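Local coordinates for protein toll-like receptor 13 (Mus musculus, PDB 4Z0C) that recognises bacterial 23S ribosomal RNA through its leucine-rich-repeat ectodomain and signals through MYD88 and TRAF6 to activate NF-kappa-B and inflammatory cytokine secretion, at residues N4-Y9 and H14-I19; E28-I33 and T56-L61; W675-E680 and P685-Y690. All blocks are in the same frame, centred on the assembly; numbering follows the deposited sequence.

Contact 1: residues N4-Y9 and H14-I19; sequences NKCTQY and HHVLCI. With NAG (2-acetamido-2-deoxy-beta-D-glucopyranose), chain E; nucleotides of chain C.
Y9 and H15 sit side by side, their CB atoms 3.7 Å apart, at one end of the antiparallel beta hairpin of strands 7-9 and 15-17, part of the N-terminal cap of the leucine-rich-repeat solenoid. Together with L17 they grip adenosine A6 of the RNA, chain C. With CG anti to the backbone N (chi1 171°), the Y9 ring lies over the adenine in an offset stack, the two planes nearly parallel and Y9 CZ 3.4 Å from C5 of the base. L17, whose side chain leaves the same face of the hairpin as T7, meets the base with CD2, which lies 3.4 Å from adenine N3. The backbone pairing holds these side chains in register: T7 and L17 form the hydrogen-bonded pair, L17 N giving a nearly straight bond (173°) to T7 O at 2.7 Å and T7 N returning one to L17 O. Y9 N then donates to H15 O, while Q8 and V16 are the non-hydrogen-bonded pair between them. At the other end, C6 SG and C18 SG are joined by a disulfide, and V16 CG1 rests on C6 CB, 3.6 Å away, beside it. Both polar ends of the Q8 amide are engaged beyond the hairpin, OE1 with the hydroxyl of Y36 and NE2 with that of Y1. Strand 15-17 carries the sheet onward to strand 39-41. H15, stacked on H39, brings its edge to the Watson-Crick side of the adenine, where H15 ND1 donates to N1 at 3.0 Å.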
loop_
_atom_site.group_PDB
_atom_site.type_symbol
_atom_site.label_atom_id
_atom_site.label_comp_id
_atom_site.label_asym_id
_atom_site.label_seq_id
_atom_site.Cartn_x
_atom_site.Cartn_y
_atom_site.Cartn_z
ATOM N N ASN A 4 -38.203 -5.758 0.358
ATOM C CA ASN A 4 -37.575 -6.833 -0.403
ATOM C C ASN A 4 -36.367 -6.352 -1.206
ATOM O O ASN A 4 -35.245 -6.793 -0.956
ATOM C CB ASN A 4 -38.602 -7.502 -1.325
ATOM C CG ASN A 4 -37.975 -8.516 -2.274
ATOM O OD1 ASN A 4 -36.891 -9.047 -2.024
ATOM N ND2 ASN A 4 -38.673 -8.803 -3.366
ATOM N N LYS A 5 -36.604 -5.474 -2.178
ATOM C CA LYS A 5 -35.562 -5.016 -3.095
ATOM C C LYS A 5 -34.891 -3.710 -2.671
ATOM O O LYS A 5 -33.782 -3.418 -3.097
ATOM C CB LYS A 5 -36.144 -4.851 -4.497
ATOM C CG LYS A 5 -35.522 -5.760 -5.530
ATOM C CD LYS A 5 -36.119 -7.143 -5.501
ATOM C CE LYS A 5 -35.639 -7.946 -6.695
ATOM N NZ LYS A 5 -36.066 -9.370 -6.616
ATOM N N CYS A 6 -35.548 -2.955 -1.797
ATOM C CA CYS A 6 -35.141 -1.600 -1.438
ATOM C C CYS A 6 -34.806 -1.494 0.039
ATOM O O CYS A 6 -35.284 -2.291 0.850
ATOM C CB CYS A 6 -36.304 -0.620 -1.707
ATOM S SG CYS A 6 -36.891 -0.485 -3.413
ATOM N N THR A 7 -34.057 -0.466 0.416
ATOM C CA THR A 7 -33.840 -0.211 1.838
ATOM C C THR A 7 -34.017 1.253 2.154
ATOM O O THR A 7 -33.866 2.108 1.289
ATOM C CB THR A 7 -32.420 -0.666 2.333
ATOM O OG1 THR A 7 -32.272 -0.348 3.723
ATOM C CG2 THR A 7 -31.295 0.027 1.549
ATOM N N GLN A 8 -34.360 1.545 3.400
ATOM C CA GLN A 8 -34.321 2.927 3.854
ATOM C C GLN A 8 -32.884 3.356 4.148
ATOM O O GLN A 8 -32.014 2.533 4.432
ATOM C CB GLN A 8 -35.223 3.143 5.076
ATOM C CG GLN A 8 -36.721 3.233 4.710
ATOM C CD GLN A 8 -37.640 3.359 5.917
ATOM O OE1 GLN A 8 -38.826 3.600 5.765
ATOM N NE2 GLN A 8 -37.091 3.186 7.121
ATOM N N TYR A 9 -32.650 4.651 4.024
ATOM C CA TYR A 9 -31.393 5.272 4.406
ATOM C C TYR A 9 -31.324 5.363 5.927
ATOM O O TYR A 9 -32.263 5.770 6.579
ATOM C CB TYR A 9 -31.304 6.660 3.758
ATOM C CG TYR A 9 -30.169 7.542 4.218
ATOM C CD1 TYR A 9 -28.842 7.083 4.237
ATOM C CD2 TYR A 9 -30.414 8.859 4.596
ATOM C CE1 TYR A 9 -27.810 7.915 4.660
ATOM C CE2 TYR A 9 -29.387 9.697 4.999
ATOM C CZ TYR A 9 -28.094 9.230 5.025
ATOM O OH TYR A 9 -27.103 10.100 5.439
ATOM N N HIS A 14 -37.250 8.685 5.185
ATOM C CA HIS A 14 -37.935 9.139 3.960
ATOM C C HIS A 14 -37.119 8.895 2.675
ATOM O O HIS A 14 -37.604 9.129 1.563
ATOM C CB HIS A 14 -38.275 10.623 4.076
ATOM C CG HIS A 14 -39.093 10.953 5.280
ATOM N ND1 HIS A 14 -38.544 11.464 6.437
ATOM C CD2 HIS A 14 -40.417 10.815 5.523
ATOM C CE1 HIS A 14 -39.495 11.638 7.336
ATOM N NE2 HIS A 14 -40.641 11.246 6.808
ATOM N N HIS A 15 -35.875 8.439 2.823
ATOM C CA HIS A 15 -35.038 8.160 1.657
ATOM C C HIS A 15 -34.961 6.660 1.408
ATOM O O HIS A 15 -34.624 5.894 2.312
ATOM C CB HIS A 15 -33.631 8.752 1.842
ATOM C CG HIS A 15 -33.603 10.249 1.855
ATOM N ND1 HIS A 15 -32.560 10.982 1.333
ATOM C CD2 HIS A 15 -34.495 11.154 2.320
ATOM C CE1 HIS A 15 -32.807 12.270 1.485
ATOM N NE2 HIS A 15 -33.980 12.401 2.070
ATOM N N VAL A 16 -35.257 6.234 0.183
ATOM C CA VAL A 16 -35.250 4.801 -0.119
ATOM C C VAL A 16 -34.298 4.472 -1.266
ATOM O O VAL A 16 -34.322 5.126 -2.300
ATOM C CB VAL A 16 -36.683 4.290 -0.450
ATOM C CG1 VAL A 16 -36.662 2.832 -0.885
ATOM C CG2 VAL A 16 -37.581 4.453 0.751
ATOM N N LEU A 17 -33.480 3.439 -1.076
ATOM C CA LEU A 17 -32.461 3.052 -2.044
ATOM C C LEU A 17 -32.729 1.657 -2.595
ATOM O O LEU A 17 -32.926 0.733 -1.839
ATOM C CB LEU A 17 -31.092 3.051 -1.365
ATOM C CG LEU A 17 -30.706 4.290 -0.562
ATOM C CD1 LEU A 17 -29.701 3.905 0.521
ATOM C CD2 LEU A 17 -30.131 5.364 -1.473
ATOM N N CYS A 18 -32.698 1.503 -3.909
ATOM C CA CYS A 18 -32.885 0.199 -4.545
ATOM C C CYS A 18 -31.851 0.120 -5.663
ATOM O O CYS A 18 -32.195 0.020 -6.849
ATOM C CB CYS A 18 -34.284 0.056 -5.167
ATOM S SG CYS A 18 -35.583 0.853 -4.267
ATOM N N ILE A 19 -30.584 0.169 -5.275
ATOM C CA ILE A 19 -29.483 0.335 -6.214
ATOM C C ILE A 19 -28.783 -0.989 -6.534
ATOM O O ILE A 19 -28.395 -1.734 -5.638
ATOM C CB ILE A 19 -28.509 1.417 -5.685
ATOM C CG1 ILE A 19 -29.220 2.775 -5.755
ATOM C CG2 ILE A 19 -27.231 1.471 -6.507
ATOM C CD1 ILE A 19 -28.943 3.665 -4.589
HETATM C C1 NAG E . -29.604 7.846 -4.615
HETATM C C2 NAG E . -28.098 8.212 -4.579
HETATM C C3 NAG E . -27.762 9.014 -3.332
HETATM C C4 NAG E . -28.661 10.235 -3.258
HETATM C C5 NAG E . -30.070 9.682 -3.171
HETATM C C6 NAG E . -31.101 10.782 -2.917
HETATM C C7 NAG E . -26.726 6.501 -5.644
HETATM C C8 NAG E . -25.741 5.370 -5.442
HETATM N N2 NAG E . -27.208 7.074 -4.546
HETATM O O3 NAG E . -26.403 9.358 -3.320
HETATM O O4 NAG E . -28.364 11.026 -2.130
HETATM O O5 NAG E . -30.352 9.021 -4.391
HETATM O O6 NAG E . -32.392 10.304 -3.239
HETATM O O7 NAG E . -27.086 6.846 -6.764
ATOM P P A C 6 -23.037 6.399 4.988
ATOM O OP1 A C 6 -22.555 7.742 4.570
ATOM O OP2 A C 6 -23.201 6.182 6.439
ATOM O "O5'" A C 6 -24.382 6.094 4.199
ATOM C "C5'" A C 6 -25.057 4.836 4.313
ATOM C "C4'" A C 6 -25.731 4.451 3.015
ATOM O "O4'" A C 6 -26.698 5.480 2.645
ATOM C "C3'" A C 6 -24.799 4.318 1.820
ATOM O "O3'" A C 6 -25.365 3.373 0.918
ATOM C "C2'" A C 6 -24.856 5.714 1.194
ATOM O "O2'" A C 6 -24.505 5.761 -0.169
ATOM C "C1'" A C 6 -26.324 6.082 1.406
ATOM N N9 A C 6 -26.588 7.514 1.555
ATOM C C8 A C 6 -25.785 8.482 2.123
ATOM N N7 A C 6 -26.353 9.677 2.168
ATOM C C5 A C 6 -27.616 9.482 1.622
ATOM C C6 A C 6 -28.707 10.348 1.402
ATOM N N6 A C 6 -28.698 11.642 1.717
ATOM N N1 A C 6 -29.827 9.835 0.841
ATOM C C2 A C 6 -29.838 8.529 0.536
ATOM N N3 A C 6 -28.881 7.613 0.689
ATOM C C4 A C 6 -27.780 8.155 1.248
#

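Contact 2: residues E28-I33 and T56-L61; sequences EAISDI and TNLSAL. With NAG (2-acetamido-2-deoxy-beta-D-glucopyranose), chain K; NAG (2-acetamido-2-deoxy-beta-D-glucopyranose), chain S.
I33 O and N57 O are tied together across the contact by one water, which gives a hydrogen to each, at 2.8 Å from I33 O and a longer 3.2 Å from N57 O. The two backbone carbonyls are thus joined through the water without meeting directly. Beneath this bridge the contact is apolar and depends on L58. Its CD1 wedges between the two isoleucines, reaching I30 CD1 at 3.9 Å and also touching the end of I33, while CD2 lies on the I33 branch, 3.8 Å from I33 CG1. The side chains of I33 and L58 run at about a right angle to each other, so the leucine fork sits across the isoleucine stem. In I33, CG1 lies between the backbone N and the carbonyl carbon (chi1 79°), which swings the long branch toward L58; I30 instead lies alongside L58 CD1. Helix 26-30 and the turn after it hold this pair in place. E28 O accepts both S31 N and S31 OG, the hydroxyl arriving in the carbonyl plane on a lone pair at 2.8 Å, and a type I turn from I30 to I33 follows. A second type I turn, L58 to L61, begins at the leucine itself. The sugars lie at the margins: N57 ND2 is covalently joined to C1 of one N-acetylglucosamine, and E28 CG packs on O5 of another. L40 of strand 39-41 touches I30, I33 and L61. Such an apolar interior, with L40 of the strand on one side and L58 and F55 of the returning loop on the other, is characteristic of the leucine-rich-repeat solenoid, here where the N-terminal cap packs on the loop that joins the first and second repeats.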
loop_
_atom_site.group_PDB
_atom_site.type_symbol
_atom_site.label_atom_id
_atom_site.label_comp_id
_atom_site.label_asym_id
_atom_site.label_seq_id
_atom_site.Cartn_x
_atom_site.Cartn_y
_atom_site.Cartn_z
ATOM N N GLU A 28 -43.548 -4.079 -8.936
ATOM C CA GLU A 28 -43.273 -5.065 -7.890
ATOM C C GLU A 28 -42.226 -4.567 -6.907
ATOM O O GLU A 28 -42.455 -4.577 -5.698
ATOM C CB GLU A 28 -42.832 -6.401 -8.492
ATOM C CG GLU A 28 -43.993 -7.237 -9.010
ATOM C CD GLU A 28 -45.161 -7.313 -8.017
ATOM O OE1 GLU A 28 -46.134 -6.544 -8.170
ATOM O OE2 GLU A 28 -45.104 -8.150 -7.088
ATOM N N ALA A 29 -41.108 -4.076 -7.436
ATOM C CA ALA A 29 -40.003 -3.626 -6.605
ATOM C C ALA A 29 -40.416 -2.567 -5.577
ATOM O O ALA A 29 -39.981 -2.602 -4.443
ATOM C CB ALA A 29 -38.862 -3.112 -7.484
ATOM N N ILE A 30 -41.271 -1.631 -5.948
ATOM C CA ILE A 30 -41.623 -0.593 -4.984
ATOM C C ILE A 30 -42.934 -0.824 -4.215
ATOM O O ILE A 30 -43.329 0.018 -3.413
ATOM C CB ILE A 30 -41.651 0.793 -5.650
ATOM C CG1 ILE A 30 -42.782 0.874 -6.678
ATOM C CG2 ILE A 30 -40.328 1.066 -6.321
ATOM C CD1 ILE A 30 -42.669 2.074 -7.605
ATOM N N SER A 31 -43.569 -1.976 -4.417
ATOM C CA SER A 31 -44.906 -2.243 -3.832
ATOM C C SER A 31 -44.942 -2.294 -2.295
ATOM O O SER A 31 -45.986 -2.060 -1.681
ATOM C CB SER A 31 -45.512 -3.532 -4.404
ATOM O OG SER A 31 -44.721 -4.661 -4.053
ATOM N N ASP A 32 -43.810 -2.612 -1.676
ATOM C CA ASP A 32 -43.773 -2.760 -0.224
ATOM C C ASP A 32 -43.150 -1.578 0.524
ATOM O O ASP A 32 -42.914 -1.668 1.720
ATOM C CB ASP A 32 -43.076 -4.057 0.165
ATOM C CG ASP A 32 -41.717 -4.199 -0.480
ATOM O OD1 ASP A 32 -41.222 -3.200 -1.032
ATOM O OD2 ASP A 32 -41.147 -5.312 -0.442
ATOM N N ILE A 33 -42.897 -0.469 -0.167
ATOM C CA ILE A 33 -42.218 0.660 0.480
ATOM C C ILE A 33 -43.203 1.703 1.018
ATOM O O ILE A 33 -44.310 1.831 0.485
ATOM C CB ILE A 33 -41.109 1.285 -0.440
ATOM C CG1 ILE A 33 -41.696 2.193 -1.504
ATOM C CG2 ILE A 33 -40.238 0.180 -1.061
ATOM C CD1 ILE A 33 -40.627 2.858 -2.345
ATOM N N THR A 56 -48.583 5.124 -7.811
ATOM C CA THR A 56 -49.883 5.384 -7.169
ATOM C C THR A 56 -49.826 5.608 -5.656
ATOM O O THR A 56 -50.360 6.592 -5.147
ATOM C CB THR A 56 -50.893 4.235 -7.413
ATOM O OG1 THR A 56 -50.961 3.928 -8.807
ATOM C CG2 THR A 56 -52.275 4.635 -6.921
ATOM N N ASN A 57 -49.184 4.694 -4.936
ATOM C CA ASN A 57 -49.143 4.791 -3.481
ATOM C C ASN A 57 -47.939 5.587 -2.956
ATOM O O ASN A 57 -47.632 5.561 -1.768
ATOM C CB ASN A 57 -49.238 3.394 -2.834
ATOM C CG ASN A 57 -50.626 2.757 -2.997
ATOM O OD1 ASN A 57 -51.617 3.463 -3.142
ATOM N ND2 ASN A 57 -50.692 1.415 -2.948
ATOM N N LEU A 58 -47.273 6.307 -3.853
ATOM C CA LEU A 58 -46.074 7.073 -3.512
ATOM C C LEU A 58 -46.155 8.557 -3.909
ATOM O O LEU A 58 -45.227 9.101 -4.513
ATOM C CB LEU A 58 -44.852 6.414 -4.150
ATOM C CG LEU A 58 -44.427 5.093 -3.508
ATOM C CD1 LEU A 58 -43.586 4.238 -4.441
ATOM C CD2 LEU A 58 -43.661 5.383 -2.235
ATOM N N SER A 59 -47.252 9.219 -3.543
ATOM C CA SER A 59 -47.500 10.587 -3.989
ATOM C C SER A 59 -46.741 11.614 -3.158
ATOM O O SER A 59 -46.800 12.819 -3.443
ATOM C CB SER A 59 -48.991 10.921 -3.972
ATOM O OG SER A 59 -49.450 11.045 -2.637
ATOM N N ALA A 60 -46.010 11.148 -2.149
ATOM C CA ALA A 60 -45.204 12.070 -1.356
ATOM C C ALA A 60 -43.816 12.280 -1.978
ATOM O O ALA A 60 -43.043 13.127 -1.509
ATOM C CB ALA A 60 -45.088 11.586 0.077
ATOM N N LEU A 61 -43.509 11.542 -3.046
ATOM C CA LEU A 61 -42.162 11.598 -3.640
ATOM C C LEU A 61 -41.779 13.017 -4.044
ATOM O O LEU A 61 -42.578 13.757 -4.637
ATOM C CB LEU A 61 -42.043 10.697 -4.869
ATOM C CG LEU A 61 -42.130 9.186 -4.718
ATOM C CD1 LEU A 61 -41.992 8.534 -6.089
ATOM C CD2 LEU A 61 -41.084 8.688 -3.743
HETATM C C1 NAG K . -52.048 0.913 -2.807
HETATM C C2 NAG K . -51.942 -0.470 -3.466
HETATM C C3 NAG K . -53.189 -1.325 -3.224
HETATM C C4 NAG K . -53.372 -1.450 -1.721
HETATM C C5 NAG K . -53.538 -0.053 -1.122
HETATM C C6 NAG K . -53.722 -0.150 0.395
HETATM C C7 NAG K . -50.553 -0.889 -5.415
HETATM C C8 NAG K . -50.583 -1.172 -6.890
HETATM N N2 NAG K . -51.655 -0.359 -4.884
HETATM O O3 NAG K . -53.080 -2.612 -3.802
HETATM O O4 NAG K . -54.475 -2.281 -1.413
HETATM O O5 NAG K . -52.448 0.816 -1.445
HETATM O O6 NAG K . -52.730 -0.987 0.956
HETATM O O7 NAG K . -49.538 -1.143 -4.761
HETATM C C1 NAG S . -44.704 -6.820 -13.008
HETATM C C2 NAG S . -45.275 -7.013 -14.420
HETATM C C3 NAG S . -46.797 -7.195 -14.442
HETATM C C4 NAG S . -47.296 -8.116 -13.327
HETATM C C5 NAG S . -46.674 -7.724 -11.987
HETATM C C6 NAG S . -47.150 -8.626 -10.846
HETATM C C7 NAG S . -44.023 -6.038 -16.285
HETATM C C8 NAG S . -43.244 -4.814 -16.677
HETATM N N2 NAG S . -44.899 -5.902 -15.283
HETATM O O3 NAG S . -47.186 -7.730 -15.693
HETATM O O4 NAG S . -48.710 -8.067 -13.254
HETATM O O5 NAG S . -45.259 -7.745 -12.080
HETATM O O6 NAG S . -46.988 -9.996 -11.151
HETATM O O7 NAG S . -43.836 -7.102 -16.880
HETATM O O HOH W 1 -46.279 2.692 -1.295
#

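Contact 3: residues W675-E680 and P685-Y690; sequences WSMNTE and PFLRSY
L687 presses the fork of its side chain against S676, with CD1 3.2 Å from S676 OG, a tight approach. CD2 lies near the same hydroxyl and also 3.5 Å from S676 O, so both leucine methyls rest against the last turns of helix 670-678. CD2 also meets M677 CG at 4.0 Å, the two side chains crossing at about a right angle. Farther out, M677 bends at its last torsion (chi3 63°) and brings CE within 3.6 Å of R688 NH2, a van der Waals touch oblique to the guanidinium. The buried serine hydroxyl is satisfied within the helix, S676 OG bonding to K673 O. A chi1 of 168° sends the L687 side chain away from its own N, out of a short 3-10 turn, 687-689, and toward the helix. Two bonds shape that turn: S689 N to F686 O at 2.8 Å and Y690 N to L687 O at 3.1 Å. The Y690 ring folds back beneath it, its centre 3.6 Å from L687 CA, and its hydroxyl donates to P685 O, closing the loop on itself. F686 has a positive phi (65°), which turns the chain sharply ahead of L687. In the next shell, backbone bonds run from S676 to Y1 and from R688 to F3, and F686 reaches T7, so the N-terminal residues are stitched to this module. A helix packed on the irregular loop that follows it is characteristic of the LRRCT cap, which closes the C-terminal end of the leucine-rich-repeat solenoid.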
loop_
_atom_site.group_PDB
_atom_site.type_symbol
_atom_site.label_atom_id
_atom_site.label_comp_id
_atom_site.label_asym_id
_atom_site.label_seq_id
_atom_site.Cartn_x
_atom_site.Cartn_y
_atom_site.Cartn_z
ATOM N N TRP A 675 -40.580 -10.523 14.880
ATOM C CA TRP A 675 -40.286 -9.199 15.414
ATOM C C TRP A 675 -39.771 -8.272 14.308
ATOM O O TRP A 675 -40.139 -7.094 14.254
ATOM C CB TRP A 675 -39.266 -9.278 16.556
ATOM C CG TRP A 675 -38.749 -7.926 16.976
ATOM C CD1 TRP A 675 -39.326 -7.072 17.870
ATOM C CD2 TRP A 675 -37.565 -7.264 16.497
ATOM N NE1 TRP A 675 -38.572 -5.923 17.983
ATOM C CE2 TRP A 675 -37.484 -6.020 17.158
ATOM C CE3 TRP A 675 -36.565 -7.607 15.583
ATOM C CZ2 TRP A 675 -36.448 -5.114 16.926
ATOM C CZ3 TRP A 675 -35.527 -6.700 15.355
ATOM C CH2 TRP A 675 -35.478 -5.473 16.026
ATOM N N SER A 676 -38.927 -8.807 13.428
ATOM C CA SER A 676 -38.309 -7.991 12.375
ATOM C C SER A 676 -39.342 -7.494 11.379
ATOM O O SER A 676 -39.210 -6.392 10.861
ATOM C CB SER A 676 -37.228 -8.756 11.631
ATOM O OG SER A 676 -37.808 -9.778 10.849
ATOM N N MET A 677 -40.352 -8.321 11.102
ATOM C CA MET A 677 -41.436 -7.950 10.189
ATOM C C MET A 677 -42.394 -6.980 10.852
ATOM O O MET A 677 -42.976 -6.126 10.184
ATOM C CB MET A 677 -42.209 -9.178 9.696
ATOM C CG MET A 677 -41.361 -10.178 8.911
ATOM S SD MET A 677 -42.236 -11.668 8.367
ATOM C CE MET A 677 -43.434 -10.901 7.269
ATOM N N ASN A 678 -42.541 -7.090 12.168
ATOM C CA ASN A 678 -43.615 -6.370 12.859
ATOM C C ASN A 678 -43.216 -5.073 13.551
ATOM O O ASN A 678 -44.058 -4.173 13.705
ATOM C CB ASN A 678 -44.339 -7.290 13.868
ATOM C CG ASN A 678 -45.160 -8.365 13.188
ATOM O OD1 ASN A 678 -45.995 -8.087 12.326
ATOM N ND2 ASN A 678 -44.905 -9.604 13.554
ATOM N N THR A 679 -41.965 -4.987 14.002
ATOM C CA THR A 679 -41.514 -3.787 14.710
ATOM C C THR A 679 -41.657 -2.589 13.795
ATOM O O THR A 679 -41.401 -2.683 12.613
ATOM C CB THR A 679 -40.056 -3.895 15.225
ATOM O OG1 THR A 679 -39.732 -2.741 16.012
ATOM C CG2 THR A 679 -39.053 -4.057 14.071
ATOM N N GLU A 680 -42.122 -1.474 14.334
ATOM C CA GLU A 680 -42.300 -0.264 13.534
ATOM C C GLU A 680 -41.225 0.719 13.947
ATOM O O GLU A 680 -41.138 1.825 13.422
ATOM C CB GLU A 680 -43.706 0.313 13.762
ATOM C CG GLU A 680 -44.795 -0.707 13.440
ATOM C CD GLU A 680 -46.207 -0.202 13.677
ATOM O OE1 GLU A 680 -46.537 0.056 14.853
ATOM O OE2 GLU A 680 -47.000 -0.118 12.715
ATOM N N PRO A 685 -32.800 -3.800 6.653
ATOM C CA PRO A 685 -32.475 -3.785 5.224
ATOM C C PRO A 685 -32.643 -5.118 4.504
ATOM O O PRO A 685 -31.967 -6.108 4.823
ATOM C CB PRO A 685 -30.991 -3.391 5.202
ATOM C CG PRO A 685 -30.704 -2.782 6.523
ATOM C CD PRO A 685 -31.884 -2.949 7.430
ATOM N N PHE A 686 -33.521 -5.091 3.505
ATOM C CA PHE A 686 -33.742 -6.184 2.558
ATOM C C PHE A 686 -34.297 -7.446 3.203
ATOM O O PHE A 686 -34.286 -8.511 2.589
ATOM C CB PHE A 686 -32.479 -6.480 1.748
ATOM C CG PHE A 686 -31.828 -5.247 1.166
ATOM C CD1 PHE A 686 -32.464 -4.512 0.171
ATOM C CD2 PHE A 686 -30.594 -4.813 1.623
ATOM C CE1 PHE A 686 -31.884 -3.368 -0.364
ATOM C CE2 PHE A 686 -30.002 -3.671 1.089
ATOM C CZ PHE A 686 -30.656 -2.947 0.085
ATOM N N LEU A 687 -34.822 -7.287 4.418
ATOM C CA LEU A 687 -35.392 -8.367 5.235
ATOM C C LEU A 687 -36.221 -9.367 4.442
ATOM O O LEU A 687 -35.992 -10.571 4.524
ATOM C CB LEU A 687 -36.279 -7.774 6.331
ATOM C CG LEU A 687 -37.181 -8.761 7.091
ATOM C CD1 LEU A 687 -36.332 -9.689 7.967
ATOM C CD2 LEU A 687 -38.199 -8.016 7.927
ATOM N N ARG A 688 -37.158 -8.850 3.647
ATOM C CA ARG A 688 -38.096 -9.681 2.887
ATOM C C ARG A 688 -37.472 -10.467 1.740
ATOM O O ARG A 688 -38.186 -11.165 1.014
ATOM C CB ARG A 688 -39.250 -8.834 2.336
ATOM C CG ARG A 688 -40.051 -8.115 3.395
ATOM C CD ARG A 688 -41.307 -7.501 2.821
ATOM N NE ARG A 688 -42.419 -7.702 3.747
ATOM C CZ ARG A 688 -43.378 -8.611 3.580
ATOM N NH1 ARG A 688 -43.386 -9.390 2.502
ATOM N NH2 ARG A 688 -44.336 -8.735 4.486
ATOM N N SER A 689 -36.156 -10.343 1.571
ATOM C CA SER A 689 -35.422 -11.082 0.547
ATOM C C SER A 689 -34.498 -12.165 1.115
ATOM O O SER A 689 -34.000 -13.011 0.361
ATOM C CB SER A 689 -34.597 -10.117 -0.299
ATOM O OG SER A 689 -33.531 -9.566 0.453
ATOM N N TYR A 690 -34.270 -12.134 2.430
ATOM C CA TYR A 690 -33.328 -13.056 3.071
ATOM C C TYR A 690 -33.727 -14.489 2.751
ATOM O O TYR A 690 -34.836 -14.912 3.072
ATOM C CB TYR A 690 -33.294 -12.884 4.594
ATOM C CG TYR A 690 -32.803 -11.553 5.123
ATOM C CD1 TYR A 690 -32.298 -10.567 4.269
ATOM C CD2 TYR A 690 -32.849 -11.279 6.493
ATOM C CE1 TYR A 690 -31.863 -9.347 4.768
ATOM C CE2 TYR A 690 -32.413 -10.057 7.002
ATOM C CZ TYR A 690 -31.925 -9.092 6.132
ATOM O OH TYR A 690 -31.496 -7.875 6.630
#

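Overall arrangement
All three contacts lie where the two ends of the solenoid come together. Contact 1 is buried, held by strand pairing and a disulfide, and alone of the three reaches the RNA. Contact 2, also buried, relies on aliphatic packing with one bridging water, with glycans at its edge; it follows contact 1 through helix 26-30, and I33 packs on C6 and V16. Contact 3, partly buried, is helix-on-loop packing in the opposite cap, sequence-distant yet adjacent: the F686 ring touches T7 CG2 and the K5-C6 backbone, and S689 meets N4. D32 bridges the regions, accepting N4 N in a probable hydrogen bond while touching R688.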